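PDB 4IIY: MccF from Escherichia coli, which probably hydrolyses processed microcin C7, as a serine carboxypeptidase of the S66 peptidase family, and so gives the producing cell self-immunity. Local coordinates for residues G243-S255 and E280-F292. The protein carries 1 engineered substitution. Numbering follows the deposited sequence.
With 1EI (5'-O-(L-alpha-glutamylsulfamoyl)inosine), chain K.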
ATOM      1  N   GLY B 243       7.275   0.918 -14.622  1.00  8.48           N
ATOM      2  CA  GLY B 243       6.885   0.290 -13.368  1.00  8.68           C
ATOM      3  C   GLY B 243       7.979   0.266 -12.322  1.00  7.49           C
ATOM      4  O   GLY B 243       8.662   1.265 -12.108  1.00  9.90           O
ATOM      5  N   GLY B 244       8.137  -0.876 -11.661  1.00  7.14           N
ATOM      6  CA  GLY B 244       9.084  -1.037 -10.568  1.00  7.74           C
ATOM      7  C   GLY B 244       8.476  -1.877  -9.468  1.00  6.41           C
ATOM      8  O   GLY B 244       7.712  -2.819  -9.731  1.00  7.09           O
ATOM      9  N   ASN B 245       8.812  -1.539  -8.228  1.00  6.37           N
ATOM     10  CA  ASN B 245       8.244  -2.253  -7.091  1.00  6.81           C
ATOM     11  C   ASN B 245       6.787  -1.847  -6.922  1.00  5.74           C
ATOM     12  O   ASN B 245       6.481  -0.681  -6.675  1.00  6.80           O
ATOM     13  CB  ASN B 245       9.051  -1.954  -5.828  1.00  6.72           C
ATOM     14  CG  ASN B 245       8.558  -2.732  -4.619  1.00  6.22           C
ATOM     15  OD1 ASN B 245       7.729  -2.241  -3.837  1.00  7.95           O
ATOM     16  ND2 ASN B 245       9.079  -3.942  -4.439  1.00  7.70           N
ATOM     17  N   LEU B 246       5.886  -2.811  -7.043  1.00  7.24           N
ATOM     18  CA  LEU B 246       4.463  -2.502  -7.115  1.00  7.12           C
ATOM     19  C   LEU B 246       3.919  -1.945  -5.803  1.00  6.74           C
ATOM     20  O   LEU B 246       3.206  -0.945  -5.797  1.00  6.84           O
ATOM     21  CB  LEU B 246       3.675  -3.724  -7.587  1.00  7.43           C
ATOM     22  CG  LEU B 246       2.161  -3.576  -7.667  1.00  7.77           C
ATOM     23  CD1 LEU B 246       1.751  -2.379  -8.521  1.00  8.45           C
ATOM     24  CD2 LEU B 246       1.552  -4.880  -8.201  1.00  9.01           C
ATOM     25  N   ASN B 247       4.264  -2.566  -4.678  1.00  6.33           N
ATOM     26  CA  ASN B 247       3.816  -2.013  -3.415  1.00  5.86           C
ATOM     27  C   ASN B 247       4.279  -0.559  -3.250  1.00  6.82           C
ATOM     28  O   ASN B 247       3.532   0.297  -2.765  1.00  7.37           O
ATOM     29  CB  ASN B 247       4.304  -2.875  -2.256  1.00  7.96           C
ATOM     30  CG  ASN B 247       3.595  -2.551  -0.962  1.00  9.61           C
ATOM     31  OD1 ASN B 247       2.377  -2.656  -0.871  1.00 12.41           O
ATOM     32  ND2 ASN B 247       4.356  -2.146   0.044  1.00 11.97           N
ATOM     33  N   THR B 248       5.517  -0.267  -3.633  1.00  6.46           N
ATOM     34  CA  THR B 248       6.017   1.101  -3.522  1.00  6.31           C
ATOM     35  C   THR B 248       5.252   2.092  -4.408  1.00  6.15           C
ATOM     36  O   THR B 248       5.051   3.250  -4.028  1.00  7.07           O
ATOM     37  CB  THR B 248       7.519   1.161  -3.844  1.00  6.50           C
ATOM     38  OG1 THR B 248       8.222   0.322  -2.926  1.00  7.19           O
ATOM     39  CG2 THR B 248       8.057   2.578  -3.714  1.00  7.36           C
ATOM     40  N   LEU B 249       4.812   1.651  -5.582  1.00  6.90           N
ATOM     41  CA  LEU B 249       4.061   2.527  -6.475  1.00  6.17           C
ATOM     42  C   LEU B 249       2.792   3.070  -5.813  1.00  6.91           C
ATOM     43  O   LEU B 249       2.336   4.160  -6.153  1.00  6.90           O
ATOM     44  CB  LEU B 249       3.721   1.820  -7.788  1.00  7.49           C
ATOM     45  CG  LEU B 249       4.915   1.568  -8.715  1.00  7.83           C
ATOM     46  CD1 LEU B 249       4.495   0.687  -9.891  1.00  9.70           C
ATOM     47  CD2 LEU B 249       5.551   2.865  -9.217  1.00  8.28           C
ATOM     48  N   THR B 250       2.216   2.320  -4.882  1.00  6.73           N
ATOM     49  CA  THR B 250       1.045   2.819  -4.173  1.00  7.57           C
ATOM     50  C   THR B 250       1.312   4.145  -3.443  1.00  7.57           C
ATOM     51  O   THR B 250       0.378   4.903  -3.188  1.00  9.19           O
ATOM     52  CB  THR B 250       0.450   1.797  -3.164  1.00  7.50           C
ATOM     53  OG1 THR B 250       1.337   1.609  -2.055  1.00  8.41           O
ATOM     54  CG2 THR B 250       0.145   0.461  -3.834  1.00  9.32           C
ATOM     55  N   GLY B 251       2.572   4.425  -3.097  1.00  6.52           N
ATOM     56  CA  GLY B 251       2.901   5.650  -2.383  1.00  7.81           C
ATOM     57  C   GLY B 251       2.985   6.894  -3.251  1.00  7.29           C
ATOM     58  O   GLY B 251       3.052   8.001  -2.713  1.00  7.27           O
ATOM     59  N   ILE B 252       2.988   6.726  -4.576  1.00  6.60           N
ATOM     60  CA  ILE B 252       2.996   7.857  -5.507  1.00  7.07           C
ATOM     61  C   ILE B 252       1.775   7.851  -6.428  1.00  7.09           C
ATOM     62  O   ILE B 252       1.573   8.789  -7.210  1.00  7.80           O
ATOM     63  CB  ILE B 252       4.289   7.911  -6.358  1.00  6.65           C
ATOM     64  CG1 ILE B 252       4.407   6.706  -7.310  1.00  7.24           C
ATOM     65  CG2 ILE B 252       5.507   8.028  -5.455  1.00  8.22           C
ATOM     66  CD1 ILE B 252       5.589   6.802  -8.273  1.00  8.35           C
ATOM     67  N   TRP B 253       0.965   6.796  -6.337  1.00  7.81           N
ATOM     68  CA  TRP B 253      -0.149   6.592  -7.252  1.00  8.65           C
ATOM     69  C   TRP B 253      -1.105   7.786  -7.214  1.00  8.19           C
ATOM     70  O   TRP B 253      -1.390   8.328  -6.148  1.00  8.22           O
ATOM     71  CB  TRP B 253      -0.890   5.291  -6.896  1.00  9.12           C
ATOM     72  CG  TRP B 253      -1.635   4.693  -8.029  1.00  9.40           C
ATOM     73  CD1 TRP B 253      -2.936   4.921  -8.365  1.00 11.78           C
ATOM     74  CD2 TRP B 253      -1.122   3.777  -8.999  1.00  8.39           C
ATOM     75  NE1 TRP B 253      -3.270   4.187  -9.474  1.00 10.51           N
ATOM     76  CE2 TRP B 253      -2.171   3.482  -9.889  1.00  9.91           C
ATOM     77  CE3 TRP B 253       0.119   3.158  -9.188  1.00  9.90           C
ATOM     78  CZ2 TRP B 253      -2.013   2.605 -10.964  1.00 11.56           C
ATOM     79  CZ3 TRP B 253       0.273   2.287 -10.257  1.00 10.52           C
ATOM     80  CH2 TRP B 253      -0.788   2.021 -11.132  1.00  9.94           C
ATOM     81  N   GLY B 254      -1.588   8.190  -8.382  1.00  9.48           N
ATOM     82  CA  GLY B 254      -2.553   9.277  -8.474  1.00 10.54           C
ATOM     83  C   GLY B 254      -1.931  10.660  -8.541  1.00 11.12           C
ATOM     84  O   GLY B 254      -2.602  11.633  -8.910  1.00 12.80           O
ATOM     85  N   SER B 255      -0.655  10.760  -8.177  1.00  9.19           N
ATOM     86  CA  SER B 255       0.038  12.048  -8.127  1.00  9.49           C
ATOM     87  C   SER B 255       0.760  12.370  -9.429  1.00  9.16           C
ATOM     88  O   SER B 255       0.885  11.519 -10.316  1.00  9.77           O
ATOM     89  CB  SER B 255       1.054  12.074  -6.976  1.00  9.52           C
ATOM     90  OG  SER B 255       2.275  11.435  -7.339  1.00  7.75           O
ATOM     91  N   GLU B 280      -2.822 -10.294  -4.227  1.00  7.40           N
ATOM     92  CA  GLU B 280      -4.138 -10.142  -4.840  1.00  7.35           C
ATOM     93  C   GLU B 280      -4.602  -8.683  -4.783  1.00  6.20           C
ATOM     94  O   GLU B 280      -5.119  -8.139  -5.762  1.00  6.79           O
ATOM     95  CB  GLU B 280      -5.181 -11.062  -4.191  1.00  7.92           C
ATOM     96  CG  GLU B 280      -6.546 -10.917  -4.881  1.00  7.42           C
ATOM     97  CD  GLU B 280      -7.691 -11.676  -4.225  1.00  7.49           C
ATOM     98  OE1 GLU B 280      -7.482 -12.798  -3.711  1.00  8.18           O
ATOM     99  OE2 GLU B 280      -8.827 -11.135  -4.229  1.00  7.96           O
ATOM    100  N   ARG B 281      -4.419  -8.042  -3.634  1.00  7.60           N
ATOM    101  CA  ARG B 281      -4.835  -6.652  -3.470  1.00  6.62           C
ATOM    102  C   ARG B 281      -4.151  -5.729  -4.483  1.00  6.72           C
ATOM    103  O   ARG B 281      -4.791  -4.870  -5.097  1.00  6.83           O
ATOM    104  CB  ARG B 281      -4.527  -6.182  -2.048  1.00  8.79           C
ATOM    105  CG  ARG B 281      -5.070  -4.824  -1.710  1.00  9.20           C
ATOM    106  CD  ARG B 281      -4.837  -4.519  -0.224  1.00 13.15           C
ATOM    107  NE  ARG B 281      -3.502  -3.978   0.013  1.00 11.62           N
ATOM    108  CZ  ARG B 281      -3.174  -2.723  -0.257  1.00 13.75           C
ATOM    109  NH1 ARG B 281      -4.090  -1.908  -0.760  1.00 14.59           N
ATOM    110  NH2 ARG B 281      -1.944  -2.281  -0.026  1.00 16.21           N
ATOM    111  N   LEU B 282      -2.842  -5.902  -4.650  1.00  6.44           N
ATOM    112  CA  LEU B 282      -2.082  -5.040  -5.552  1.00  7.08           C
ATOM    113  C   LEU B 282      -2.429  -5.301  -7.018  1.00  6.85           C
ATOM    114  O   LEU B 282      -2.525  -4.361  -7.810  1.00  7.29           O
ATOM    115  CB  LEU B 282      -0.579  -5.198  -5.306  1.00  7.45           C
ATOM    116  CG  LEU B 282      -0.095  -4.715  -3.940  1.00  7.10           C
ATOM    117  CD1 LEU B 282       1.334  -5.191  -3.695  1.00  9.46           C
ATOM    118  CD2 LEU B 282      -0.172  -3.198  -3.815  1.00  9.58           C
ATOM    119  N   PHE B 283      -2.634  -6.563  -7.387  1.00  7.16           N
ATOM    120  CA  PHE B 283      -3.040  -6.869  -8.755  1.00  5.98           C
ATOM    121  C   PHE B 283      -4.439  -6.292  -9.020  1.00  6.59           C
ATOM    122  O   PHE B 283      -4.695  -5.733 -10.095  1.00  6.84           O
ATOM    123  CB  PHE B 283      -3.048  -8.381  -9.013  1.00  7.54           C
ATOM    124  CG  PHE B 283      -1.679  -9.025  -9.125  1.00  7.88           C
ATOM    125  CD1 PHE B 283      -0.529  -8.280  -9.332  1.00 11.07           C
ATOM    126  CD2 PHE B 283      -1.570 -10.407  -9.040  1.00  8.30           C
ATOM    127  CE1 PHE B 283       0.714  -8.916  -9.444  1.00 11.41           C
ATOM    128  CE2 PHE B 283      -0.354 -11.047  -9.162  1.00  8.59           C
ATOM    129  CZ  PHE B 283       0.790 -10.304  -9.373  1.00 11.09           C
ATOM    130  N   SER B 284      -5.353  -6.417  -8.058  1.00  7.36           N
ATOM    131  CA  SER B 284      -6.679  -5.822  -8.235  1.00  8.05           C
ATOM    132  C   SER B 284      -6.629  -4.291  -8.320  1.00  6.87           C
ATOM    133  O   SER B 284      -7.388  -3.703  -9.080  1.00  7.41           O
ATOM    134  CB  SER B 284      -7.667  -6.304  -7.174  1.00  6.84           C
ATOM    135  OG  SER B 284      -8.144  -7.600  -7.534  1.00  7.34           O
ATOM    136  N   MET B 285      -5.723  -3.653  -7.576  1.00  6.95           N
ATOM    137  CA  MET B 285      -5.526  -2.209  -7.715  1.00  7.62           C
ATOM    138  C   MET B 285      -5.232  -1.842  -9.169  1.00  6.25           C
ATOM    139  O   MET B 285      -5.836  -0.930  -9.733  1.00  7.04           O
ATOM    140  CB  MET B 285      -4.399  -1.738  -6.793  1.00  8.36           C
ATOM    141  CG  MET B 285      -4.183  -0.218  -6.746  1.00  8.43           C
ATOM    142  SD  MET B 285      -3.220   0.473  -8.122  1.00  9.24           S
ATOM    143  CE  MET B 285      -1.621  -0.255  -7.780  1.00 12.43           C
ATOM    144  N   LEU B 286      -4.307  -2.569  -9.784  1.00  6.20           N
ATOM    145  CA  LEU B 286      -3.973  -2.325 -11.190  1.00  7.37           C
ATOM    146  C   LEU B 286      -5.196  -2.516 -12.090  1.00  6.74           C
ATOM    147  O   LEU B 286      -5.452  -1.717 -12.992  1.00  7.69           O
ATOM    148  CB  LEU B 286      -2.836  -3.241 -11.646  1.00  8.58           C
ATOM    149  CG  LEU B 286      -1.488  -3.031 -10.958  1.00  7.00           C
ATOM    150  CD1 LEU B 286      -0.538  -4.170 -11.324  1.00  8.74           C
ATOM    151  CD2 LEU B 286      -0.916  -1.669 -11.330  1.00  9.79           C
ATOM    152  N   LYS B 287      -5.941  -3.585 -11.845  1.00  6.48           N
ATOM    153  CA  LYS B 287      -7.133  -3.849 -12.632  1.00  7.31           C
ATOM    154  C   LYS B 287      -8.124  -2.691 -12.534  1.00  7.35           C
ATOM    155  O   LYS B 287      -8.644  -2.218 -13.554  1.00  8.11           O
ATOM    156  CB  LYS B 287      -7.794  -5.155 -12.188  1.00  8.85           C
ATOM    157  CG  LYS B 287      -9.035  -5.539 -13.017  1.00 11.64           C
ATOM    158  CD  LYS B 287      -9.830  -6.647 -12.340  1.00 14.72           C
ATOM    159  CE  LYS B 287     -11.103  -6.994 -13.112  1.00 16.04           C
ATOM    160  NZ  LYS B 287     -10.807  -7.704 -14.380  1.00 18.36           N
ATOM    161  N   LEU B 288      -8.387  -2.228 -11.311  1.00  7.07           N
ATOM    162  CA  LEU B 288      -9.363  -1.155 -11.108  1.00  6.98           C
ATOM    163  C   LEU B 288      -8.930   0.106 -11.837  1.00  7.46           C
ATOM    164  O   LEU B 288      -9.759   0.908 -12.277  1.00  8.63           O
ATOM    165  CB  LEU B 288      -9.555  -0.841  -9.625  1.00  7.32           C
ATOM    166  CG  LEU B 288     -10.032  -1.984  -8.732  1.00  7.84           C
ATOM    167  CD1 LEU B 288     -10.236  -1.488  -7.311  1.00  9.01           C
ATOM    168  CD2 LEU B 288     -11.306  -2.633  -9.264  1.00 10.37           C
ATOM    169  N   ASN B 289      -7.619   0.281 -11.956  1.00  7.23           N
ATOM    170  CA  ASN B 289      -7.051   1.447 -12.611  1.00  7.89           C
ATOM    171  C   ASN B 289      -6.944   1.335 -14.136  1.00  8.07           C
ATOM    172  O   ASN B 289      -6.367   2.202 -14.789  1.00  9.86           O
ATOM    173  CB  ASN B 289      -5.697   1.770 -11.991  1.00  7.77           C
ATOM    174  CG  ASN B 289      -5.834   2.640 -10.765  1.00  8.30           C
ATOM    175  OD1 ASN B 289      -5.820   3.870 -10.867  1.00  9.08           O
ATOM    176  ND2 ASN B 289      -6.022   2.024  -9.612  1.00  8.89           N
ATOM    177  N   ARG B 290      -7.535   0.285 -14.688  1.00  7.64           N
ATOM    178  CA  ARG B 290      -7.589   0.050 -16.138  1.00  8.08           C
ATOM    179  C   ARG B 290      -6.229  -0.229 -16.756  1.00  8.97           C
ATOM    180  O   ARG B 290      -6.068  -0.165 -17.985  1.00  9.62           O
ATOM    181  CB  ARG B 290      -8.293   1.203 -16.874  1.00 11.66           C
ATOM    182  CG  ARG B 290      -9.699   1.493 -16.360  1.00 13.81           C
ATOM    183  CD  ARG B 290     -10.343   2.616 -17.160  1.00 22.73           C
ATOM    184  NE  ARG B 290     -11.701   2.914 -16.714  1.00 35.64           N
ATOM    185  CZ  ARG B 290     -12.793   2.324 -17.190  1.00 42.58           C
ATOM    186  NH1 ARG B 290     -12.691   1.396 -18.133  1.00 46.01           N
ATOM    187  NH2 ARG B 290     -13.989   2.662 -16.725  1.00 42.54           N
ATOM    188  N   VAL B 291      -5.245  -0.557 -15.928  1.00  7.70           N
ATOM    189  CA  VAL B 291      -3.922  -0.840 -16.438  1.00  8.12           C
ATOM    190  C   VAL B 291      -3.944  -2.027 -17.410  1.00  8.07           C
ATOM    191  O   VAL B 291      -3.243  -2.020 -18.430  1.00  8.82           O
ATOM    192  CB  VAL B 291      -2.938  -1.097 -15.285  1.00  7.97           C
ATOM    193  CG1 VAL B 291      -1.595  -1.560 -15.821  1.00  9.45           C
ATOM    194  CG2 VAL B 291      -2.781   0.167 -14.433  1.00 10.35           C
ATOM    195  N   PHE B 292      -4.759  -3.033 -17.111  1.00  8.58           N
ATOM    196  CA  PHE B 292      -4.801  -4.240 -17.934  1.00  9.86           C
ATOM    197  C   PHE B 292      -5.598  -4.036 -19.229  1.00 10.52           C
ATOM    198  O   PHE B 292      -5.618  -4.918 -20.090  1.00 11.57           O
ATOM    199  CB  PHE B 292      -5.314  -5.440 -17.128  1.00  9.39           C
ATOM    200  CG  PHE B 292      -4.482  -5.750 -15.904  1.00  8.81           C
ATOM    201  CD1 PHE B 292      -3.096  -5.676 -15.944  1.00  9.58           C
ATOM    202  CD2 PHE B 292      -5.091  -6.094 -14.706  1.00  9.62           C
ATOM    203  CE1 PHE B 292      -2.333  -5.951 -14.816  1.00  9.89           C
ATOM    204  CE2 PHE B 292      -4.329  -6.375 -13.577  1.00 10.18           C
ATOM    205  CZ  PHE B 292      -2.956  -6.303 -13.636  1.00 11.27           C
TER
HETATM  206  O6  1EI K 401      18.171  -8.469   8.223  0.61 21.67           O
HETATM  207  C6  1EI K 401      18.069  -8.858   7.039  0.97 14.41           C
HETATM  208  N1  1EI K 401      18.281 -10.147   6.702  0.80 17.38           N
HETATM  209  C2  1EI K 401      18.179 -10.578   5.433  0.82 16.17           C
HETATM  210  N3  1EI K 401      17.866  -9.771   4.405  0.86 14.71           N
HETATM  211  C5  1EI K 401      17.719  -7.909   5.967  1.00 15.41           C
HETATM  212  C4  1EI K 401      17.632  -8.458   4.616  1.00 14.27           C
HETATM  213  N7  1EI K 401      17.447  -6.592   5.868  0.90 16.92           N
HETATM  214  C8  1EI K 401      17.201  -6.320   4.564  0.88 17.65           C
HETATM  215  N9  1EI K 401      17.313  -7.437   3.830  0.81 13.46           N
HETATM  216  C1' 1EI K 401      17.110  -7.551   2.376  0.93 12.67           C
HETATM  217  O4' 1EI K 401      17.472  -6.358   1.695  0.83 13.49           O
HETATM  218  C2' 1EI K 401      15.632  -7.745   2.112  0.95 19.21           C
HETATM  219  O2' 1EI K 401      15.319  -9.138   2.084  0.83 20.59           O
HETATM  220  C3' 1EI K 401      15.432  -7.092   0.763  0.73 19.72           C
HETATM  221  O3' 1EI K 401      15.355  -8.096  -0.245  0.59 15.04           O
HETATM  222  C4' 1EI K 401      16.678  -6.260   0.515  0.94 17.18           C
HETATM  223  C5' 1EI K 401      16.339  -4.807   0.206  0.93 14.79           C
HETATM  224  O5' 1EI K 401      15.683  -4.189   1.317  0.89 12.04           O
HETATM  225  SBF 1EI K 401      14.929  -2.874   1.081  0.79 10.74           S
HETATM  226  OAE 1EI K 401      14.989  -2.085   2.293  0.69 11.88           O
HETATM  227  OAF 1EI K 401      15.586  -2.225  -0.023  0.98 11.32           O
HETATM  228  NAQ 1EI K 401      13.481  -3.265   0.699  0.98 13.46           N
HETATM  229  C   1EI K 401      12.505  -2.435   0.275  0.69 10.93           C
HETATM  230  O   1EI K 401      12.579  -1.225   0.097  0.98 10.43           O
HETATM  231  CA  1EI K 401      11.190  -3.083  -0.053  0.70 14.51           C
HETATM  232  N   1EI K 401      11.211  -4.495   0.286  0.72 18.14           N
HETATM  233  CB  1EI K 401      10.061  -2.352   0.667  0.78 20.14           C
HETATM  234  CG  1EI K 401       8.809  -2.282  -0.202  0.82 22.64           C
HETATM  235  CD  1EI K 401       8.043  -3.584  -0.138  1.00 18.99           C
HETATM  236  OE1 1EI K 401       8.630  -4.611   0.260  0.48 23.66           O
HETATM  237  OE2 1EI K 401       6.850  -3.577  -0.487  0.75 20.05           O
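Trp253 and Met285 meet through complementary torsions: the tryptophan's CG stands anti to the backbone N (chi1 -156°), swinging the indole toward helix 276-288, while Met285, bent at its second and third torsions, curls its tip over one indole face. Met285 SD lies 3.9 Å from the centroid of the Trp253 six-membered ring, a Met-aromatic contact, and its CE adds a CH-pi contact almost on the ring normal. The unbranched thioether can bend so that sulfur and methyl both lie over the flat ring. At the indole edge Trp253 NE1 donates to Asn289 OD1 at 2.9 Å, nearly straight at 171° and in the ring plane, although it reaches the oxygen from above the amide plane. Asn289 ND2 donates one N-H to Met285 O at 3.0 Å; the two bonds fix the amide's rotation just where a Schellman motif, with Arg290 at positive phi, ends the helix. A phenylalanine in place of Trp253 would probably leave Asn289 OD1 without its indole donor and cover less of Met285.

Leu246, whose branched end spreads two methyls, is a knob in a hole formed by Leu282, Phe283, Met285 and Leu286; Leu246 CD2 comes within 3.6 Å of Leu282 CB and meets Leu286 CD1 tip to tip. These leucines join short helix 246-249, after strand 236-245, to the helix following strand 266-270, the neighbouring parallel strand of the C-terminal domain's sheet. Leu282 CD2 also packs on Thr250 CG2 at 3.7 Å.

Asn247 faces both ways: OD1 lies against the Leu282 methyls, while Asn247 ND2 makes a bent bond to the glutamyl side-chain carboxylate (OE2) of the bound glutamylsulfamoyl inosine at 2.9 Å. Asn245, that helix's N-cap, uses both amide ends: OD1 accepts from Thr248 N, and ND2 donates to Glu270, the predicted charge-relay acid.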